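Local coordinates for protein protocadherin gamma-B3 (Homo sapiens, PDB 5K8R) that probably mediates calcium-dependent cell adhesion through its extracellular cadherin repeats, the first four of which make up this chain, and may help specify neuronal connections in the brain, at residues P100-S104 against E125-D129; S136-Y140 against G158-P162. One frame throughout, in Å; residues are numbered along the deposited sequence.

Overall arrangement
Both contacts lie at the end of the second cadherin repeat that faces the first, with centres about 10 Å apart. Contact 1 is a surface contact between two loops, the one leading from the first repeat into strand 107-113 and the one after strand 121-123. Paired backbones and a calcium ligand define it, and the second subunit reaches 125-129. Contact 2 is partly buried and joins strands 138-142 and 160-166 of two different sheets. Side chains and waters carry it, with a ring, a proline and a guanidinium in the main roles. The two contacts meet at Tyr140 of contact 2, whose hydroxyl probably hydrogen-bonds Ala127 N of contact 1. Gln138 likewise reaches Asp129 OD2, tying contact 2 to the calcium site.

Contact 1 (P100-S104 against E125-D129); sequences PPTFS and ESAQD. With CA (calcium ion), chain B.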
ATOM      1  N   PRO A 100     -37.852  18.758  10.021  1.00 41.89           N
ATOM      2  CA  PRO A 100     -37.004  18.700   8.834  1.00 33.18           C
ATOM      3  C   PRO A 100     -36.174  17.431   8.830  1.00 30.36           C
ATOM      4  O   PRO A 100     -35.975  16.806   9.882  1.00 35.78           O
ATOM      5  CB  PRO A 100     -36.116  19.943   8.985  1.00 28.26           C
ATOM      6  CG  PRO A 100     -35.967  20.083  10.465  1.00 22.63           C
ATOM      7  CD  PRO A 100     -37.283  19.631  11.063  1.00 30.58           C
ATOM      8  N   PRO A 101     -35.679  17.010   7.669  1.00 27.01           N
ATOM      9  CA  PRO A 101     -34.716  15.906   7.642  1.00 23.35           C
ATOM     10  C   PRO A 101     -33.413  16.314   8.311  1.00 30.32           C
ATOM     11  O   PRO A 101     -33.144  17.493   8.548  1.00 26.54           O
ATOM     12  CB  PRO A 101     -34.517  15.638   6.146  1.00 16.58           C
ATOM     13  CG  PRO A 101     -34.887  16.926   5.482  1.00 27.03           C
ATOM     14  CD  PRO A 101     -35.987  17.512   6.319  1.00 26.97           C
ATOM     15  N   THR A 102     -32.596  15.311   8.623  1.00 41.86           N
ATOM     16  CA  THR A 102     -31.342  15.567   9.314  1.00 39.23           C
ATOM     17  C   THR A 102     -30.311  14.524   8.913  1.00 34.93           C
ATOM     18  O   THR A 102     -30.643  13.364   8.654  1.00 42.98           O
ATOM     19  CB  THR A 102     -31.528  15.564  10.838  1.00 33.54           C
ATOM     20  OG1 THR A 102     -30.248  15.634  11.480  1.00 56.51           O
ATOM     21  CG2 THR A 102     -32.250  14.304  11.291  1.00 26.80           C
ATOM     22  N   PHE A 103     -29.056  14.956   8.851  1.00 28.06           N
ATOM     23  CA  PHE A 103     -27.918  14.068   8.678  1.00 27.98           C
ATOM     24  C   PHE A 103     -27.197  13.887  10.009  1.00 38.84           C
ATOM     25  O   PHE A 103     -27.300  14.715  10.917  1.00 46.31           O
ATOM     26  CB  PHE A 103     -26.950  14.610   7.623  1.00 31.46           C
ATOM     27  CG  PHE A 103     -27.452  14.480   6.212  1.00 43.32           C
ATOM     28  CD1 PHE A 103     -28.054  15.550   5.574  1.00 40.22           C
ATOM     29  CD2 PHE A 103     -27.317  13.284   5.524  1.00 47.67           C
ATOM     30  CE1 PHE A 103     -28.514  15.432   4.275  1.00 35.29           C
ATOM     31  CE2 PHE A 103     -27.776  13.159   4.225  1.00 39.25           C
ATOM     32  CZ  PHE A 103     -28.375  14.234   3.600  1.00 31.56           C
ATOM     33  N   SER A 104     -26.458  12.779  10.114  1.00 38.12           N
ATOM     34  CA  SER A 104     -25.777  12.467  11.368  1.00 28.55           C
ATOM     35  C   SER A 104     -24.702  13.498  11.688  1.00 38.74           C
ATOM     36  O   SER A 104     -24.538  13.894  12.848  1.00 49.93           O
ATOM     37  CB  SER A 104     -25.172  11.066  11.301  1.00 36.24           C
ATOM     38  OG  SER A 104     -26.177  10.088  11.096  1.00 55.76           O
ATOM     39  N   GLU A 125     -24.584   8.155   3.413  1.00 30.06           N
ATOM     40  CA  GLU A 125     -25.511   8.068   4.532  1.00 35.27           C
ATOM     41  C   GLU A 125     -26.817   8.771   4.186  1.00 34.73           C
ATOM     42  O   GLU A 125     -26.816   9.911   3.712  1.00 37.77           O
ATOM     43  CB  GLU A 125     -24.896   8.682   5.787  1.00 31.65           C
ATOM     44  CG  GLU A 125     -25.841   8.698   6.974  1.00 47.13           C
ATOM     45  CD  GLU A 125     -25.139   9.014   8.277  1.00 74.62           C
ATOM     46  OE1 GLU A 125     -24.065   9.652   8.240  1.00 84.65           O
ATOM     47  OE2 GLU A 125     -25.660   8.615   9.338  1.00 88.37           O
ATOM     48  N   SER A 126     -27.930   8.084   4.417  1.00 32.58           N
ATOM     49  CA  SER A 126     -29.237   8.650   4.132  1.00 36.77           C
ATOM     50  C   SER A 126     -29.665   9.601   5.247  1.00 40.06           C
ATOM     51  O   SER A 126     -29.157   9.558   6.371  1.00 27.15           O
ATOM     52  CB  SER A 126     -30.274   7.540   3.956  1.00 25.53           C
ATOM     53  OG  SER A 126     -31.536   8.072   3.595  1.00 56.13           O
ATOM     54  N   ALA A 127     -30.609  10.476   4.916  1.00 37.37           N
ATOM     55  CA  ALA A 127     -31.148  11.403   5.896  1.00 27.33           C
ATOM     56  C   ALA A 127     -32.255  10.735   6.707  1.00 28.16           C
ATOM     57  O   ALA A 127     -32.905   9.786   6.260  1.00 43.29           O
ATOM     58  CB  ALA A 127     -31.681  12.662   5.213  1.00 29.92           C
ATOM     59  N   GLN A 128     -32.461  11.243   7.919  1.00 35.76           N
ATOM     60  CA  GLN A 128     -33.492  10.738   8.813  1.00 37.51           C
ATOM     61  C   GLN A 128     -34.546  11.810   9.048  1.00 37.69           C
ATOM     62  O   GLN A 128     -34.250  13.009   9.049  1.00 48.57           O
ATOM     63  CB  GLN A 128     -32.899  10.283  10.151  1.00 32.91           C
ATOM     64  CG  GLN A 128     -32.001   9.064  10.042  1.00 40.38           C
ATOM     65  CD  GLN A 128     -31.585   8.524  11.394  1.00 65.66           C
ATOM     66  OE1 GLN A 128     -31.937   9.082  12.433  1.00 74.10           O
ATOM     67  NE2 GLN A 128     -30.834   7.429  11.388  1.00 83.60           N
ATOM     68  N   ASP A 129     -35.783  11.363   9.248  1.00 30.17           N
ATOM     69  CA  ASP A 129     -36.919  12.257   9.419  1.00 22.40           C
ATOM     70  C   ASP A 129     -37.932  11.612  10.357  1.00 35.11           C
ATOM     71  O   ASP A 129     -38.484  10.549  10.039  1.00 35.94           O
ATOM     72  CB  ASP A 129     -37.554  12.574   8.064  1.00 31.42           C
ATOM     73  CG  ASP A 129     -38.430  13.811   8.098  1.00 33.24           C
ATOM     74  OD1 ASP A 129     -39.243  13.952   9.035  1.00 44.60           O
ATOM     75  OD2 ASP A 129     -38.304  14.646   7.179  1.00 36.56           O
TER
HETATM   76 CA    CA B 501     -40.291  15.936   7.484  1.00 32.45          CA
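Thr102 and Gln128 form a single antiparallel beta bridge, a hydrogen-bonded pair, beside the calcium-binding junction of the first and second cadherin repeats. Gln128 N gives Thr102 O a nearly straight bond of 2.9 Å (173°). The return bond from Thr102 N to Gln128 O is more bent. The Phe103 side chain packs against strands 177-186 and 193-203. Its CG is anti to the carbonyl carbon (chi1 -73°), which swings the ring from CB and CG towards 125-127. CD2 starts the approach to Glu125 O. Phe103 CE2 completes it, 3.4 Å from Glu125 O, which sits at the ring edge and in its plane. At the tip, Phe103 CZ lies 4.0 Å from Ala127 CB. This methyl sits over one ring face in a CH-pi contact, offset toward the rim. Ser126 N is hydrogen-bonded to Asn253 OD1 of the second subunit. Pro101 lies alongside Asp129, with Pro101 CD 3.8 Å from Asp129 OD2. Gln138 NE2 donates to that same oxygen. Asn97, Asn99, Asp131, Asn135 and Asp186 complete the metal site. Asp129 grips the calcium ion with both carboxylate oxygens, OD1 at 2.7 Å and OD2 at 2.4 Å.

Contact 2 (S136-Y140 against G158-P162); sequences SLQQY and GSRYP
Arg160 reaches across to Leu137 and Gln138, linking the two sheets of a cadherin beta sandwich. The Arg160 chain bends at chi2 (77°), which brings its CB, CG and CD each to 3.5 Å from Gln138 O. Arg160 NH2 then donates to Gln138 O at 3.1 Å, a bond near the guanidinium plane but above the carbonyl plane. Leu137 crosses the arginine at about a right angle. Its CG is anti to the backbone N (chi1 -157°), which sets Leu137 CD2 over the centre of one guanidinium face, 3.5 Å from Arg160 CZ. Arg160 NE makes a salt bridge with Glu154. Replacing Arg160 by alanine is likely to leave Glu154 without its charged mate, take the NH2 bond from Gln138 O and uncover the Leu137 methyls. Further along, Pro162 CD lies 3.7 Å from the Tyr140 ring centroid, over one face, in a CH-pi contact. Water bridges the backbones, accepting from Gln138 N at 3.0 Å and Arg160 N at 2.9 Å. Another water donates to Arg160 O and also bonds Tyr140 OH, which has Ser126 as a further partner. Strand 138-142 is outermost in its sheet within this chain, next to strand 177-186; strand 160-166 runs between strands 121-123 and 148-154 in the other.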
ATOM      1  N   SER A 136     -41.841  12.265   5.496  1.00 29.00           N
ATOM      2  CA  SER A 136     -40.492  11.761   5.703  1.00 32.44           C
ATOM      3  C   SER A 136     -39.871  11.177   4.443  1.00 32.74           C
ATOM      4  O   SER A 136     -38.690  10.813   4.469  1.00 31.92           O
ATOM      5  CB  SER A 136     -40.481  10.696   6.809  1.00 26.25           C
ATOM      6  OG  SER A 136     -41.299   9.593   6.463  1.00 37.13           O
ATOM      7  N   LEU A 137     -40.627  11.075   3.352  1.00 31.26           N
ATOM      8  CA  LEU A 137     -40.080  10.592   2.090  1.00 26.59           C
ATOM      9  C   LEU A 137     -39.098  11.621   1.544  1.00 37.03           C
ATOM     10  O   LEU A 137     -39.481  12.757   1.243  1.00 43.25           O
ATOM     11  CB  LEU A 137     -41.207  10.334   1.093  1.00 14.10           C
ATOM     12  CG  LEU A 137     -40.913   9.357  -0.046  1.00 29.13           C
ATOM     13  CD1 LEU A 137     -40.638   7.965   0.502  1.00 17.93           C
ATOM     14  CD2 LEU A 137     -42.069   9.327  -1.033  1.00 34.84           C
ATOM     15  N   GLN A 138     -37.836  11.229   1.419  1.00 31.85           N
ATOM     16  CA  GLN A 138     -36.762  12.160   1.109  1.00 26.78           C
ATOM     17  C   GLN A 138     -36.435  12.167  -0.379  1.00 27.32           C
ATOM     18  O   GLN A 138     -36.675  11.200  -1.107  1.00 32.08           O
ATOM     19  CB  GLN A 138     -35.505  11.822   1.915  1.00 30.95           C
ATOM     20  CG  GLN A 138     -35.705  11.867   3.419  1.00 24.65           C
ATOM     21  CD  GLN A 138     -36.246  13.201   3.896  1.00 24.22           C
ATOM     22  OE1 GLN A 138     -35.870  14.256   3.386  1.00 36.96           O
ATOM     23  NE2 GLN A 138     -37.142  13.158   4.873  1.00 28.99           N
ATOM     24  N   GLN A 139     -35.877  13.291  -0.820  1.00 36.08           N
ATOM     25  CA  GLN A 139     -35.377  13.467  -2.177  1.00 28.62           C
ATOM     26  C   GLN A 139     -33.997  14.095  -2.072  1.00 21.36           C
ATOM     27  O   GLN A 139     -33.847  15.163  -1.468  1.00 37.89           O
ATOM     28  CB  GLN A 139     -36.316  14.345  -3.008  1.00 34.56           C
ATOM     29  CG  GLN A 139     -36.133  14.208  -4.507  1.00 46.33           C
ATOM     30  CD  GLN A 139     -36.984  13.104  -5.097  1.00 39.09           C
ATOM     31  OE1 GLN A 139     -36.635  12.511  -6.118  1.00 39.60           O
ATOM     32  NE2 GLN A 139     -38.115  12.825  -4.458  1.00 22.08           N
ATOM     33  N   TYR A 140     -32.996  13.436  -2.644  1.00 30.56           N
ATOM     34  CA  TYR A 140     -31.607  13.844  -2.487  1.00 28.30           C
ATOM     35  C   TYR A 140     -31.097  14.516  -3.754  1.00 25.85           C
ATOM     36  O   TYR A 140     -31.415  14.092  -4.869  1.00 38.10           O
ATOM     37  CB  TYR A 140     -30.727  12.644  -2.135  1.00 19.08           C
ATOM     38  CG  TYR A 140     -31.105  11.995  -0.824  1.00 21.52           C
ATOM     39  CD1 TYR A 140     -30.583  12.456   0.377  1.00 26.93           C
ATOM     40  CD2 TYR A 140     -31.993  10.928  -0.785  1.00 19.86           C
ATOM     41  CE1 TYR A 140     -30.930  11.869   1.579  1.00 21.24           C
ATOM     42  CE2 TYR A 140     -32.346  10.335   0.411  1.00 30.27           C
ATOM     43  CZ  TYR A 140     -31.812  10.810   1.591  1.00 27.45           C
ATOM     44  OH  TYR A 140     -32.159  10.222   2.784  1.00 43.14           O
ATOM     45  N   GLY A 158     -40.129   1.648  -0.556  1.00 46.41           N
ATOM     46  CA  GLY A 158     -40.321   2.927  -1.202  1.00 37.40           C
ATOM     47  C   GLY A 158     -39.449   4.050  -0.681  1.00 38.04           C
ATOM     48  O   GLY A 158     -39.418   5.122  -1.299  1.00 37.32           O
ATOM     49  N   SER A 159     -38.746   3.845   0.431  1.00 29.11           N
ATOM     50  CA  SER A 159     -37.873   4.883   0.963  1.00 29.35           C
ATOM     51  C   SER A 159     -36.652   5.063   0.068  1.00 39.59           C
ATOM     52  O   SER A 159     -36.097   4.096  -0.457  1.00 50.03           O
ATOM     53  CB  SER A 159     -37.432   4.534   2.384  1.00 33.20           C
ATOM     54  OG  SER A 159     -36.682   3.333   2.404  1.00 45.83           O
ATOM     55  N   ARG A 160     -36.232   6.313  -0.093  1.00 26.80           N
ATOM     56  CA  ARG A 160     -35.138   6.656  -0.989  1.00 20.54           C
ATOM     57  C   ARG A 160     -33.808   6.651  -0.246  1.00 27.05           C
ATOM     58  O   ARG A 160     -33.742   6.931   0.953  1.00 28.18           O
ATOM     59  CB  ARG A 160     -35.364   8.032  -1.626  1.00 15.47           C
ATOM     60  CG  ARG A 160     -36.461   8.090  -2.686  1.00 15.67           C
ATOM     61  CD  ARG A 160     -37.853   8.092  -2.073  1.00 27.05           C
ATOM     62  NE  ARG A 160     -38.900   8.210  -3.083  1.00 34.91           N
ATOM     63  CZ  ARG A 160     -39.476   9.357  -3.426  1.00 37.24           C
ATOM     64  NH1 ARG A 160     -40.421   9.376  -4.355  1.00 49.41           N
ATOM     65  NH2 ARG A 160     -39.107  10.485  -2.836  1.00 20.16           N
ATOM     66  N   TYR A 161     -32.741   6.327  -0.979  1.00 26.55           N
ATOM     67  CA  TYR A 161     -31.390   6.427  -0.457  1.00 27.48           C
ATOM     68  C   TYR A 161     -30.459   6.829  -1.591  1.00 32.33           C
ATOM     69  O   TYR A 161     -30.666   6.403  -2.739  1.00 39.33           O
ATOM     70  CB  TYR A 161     -30.911   5.120   0.189  1.00 34.92           C
ATOM     71  CG  TYR A 161     -30.749   3.949  -0.757  1.00 32.46           C
ATOM     72  CD1 TYR A 161     -29.511   3.644  -1.308  1.00 27.70           C
ATOM     73  CD2 TYR A 161     -31.827   3.136  -1.078  1.00 33.02           C
ATOM     74  CE1 TYR A 161     -29.355   2.571  -2.164  1.00 31.21           C
ATOM     75  CE2 TYR A 161     -31.680   2.060  -1.934  1.00 39.06           C
ATOM     76  CZ  TYR A 161     -30.442   1.781  -2.471  1.00 36.66           C
ATOM     77  OH  TYR A 161     -30.291   0.712  -3.324  1.00 52.95           O
ATOM     78  N   PRO A 162     -29.452   7.661  -1.310  1.00 28.40           N
ATOM     79  CA  PRO A 162     -28.559   8.130  -2.373  1.00 30.84           C
ATOM     80  C   PRO A 162     -27.261   7.343  -2.456  1.00 38.62           C
ATOM     81  O   PRO A 162     -26.851   6.683  -1.496  1.00 36.74           O
ATOM     82  CB  PRO A 162     -28.299   9.584  -1.972  1.00 27.96           C
ATOM     83  CG  PRO A 162     -28.292   9.525  -0.467  1.00 25.82           C
ATOM     84  CD  PRO A 162     -29.258   8.421  -0.062  1.00 29.07           C
TER
HETATM   85  O   HOH W   1     -36.938   8.384   1.742  1.00 36.76           O
HETATM   86  O   HOH W   2     -34.289   8.864   2.837  1.00 28.61           O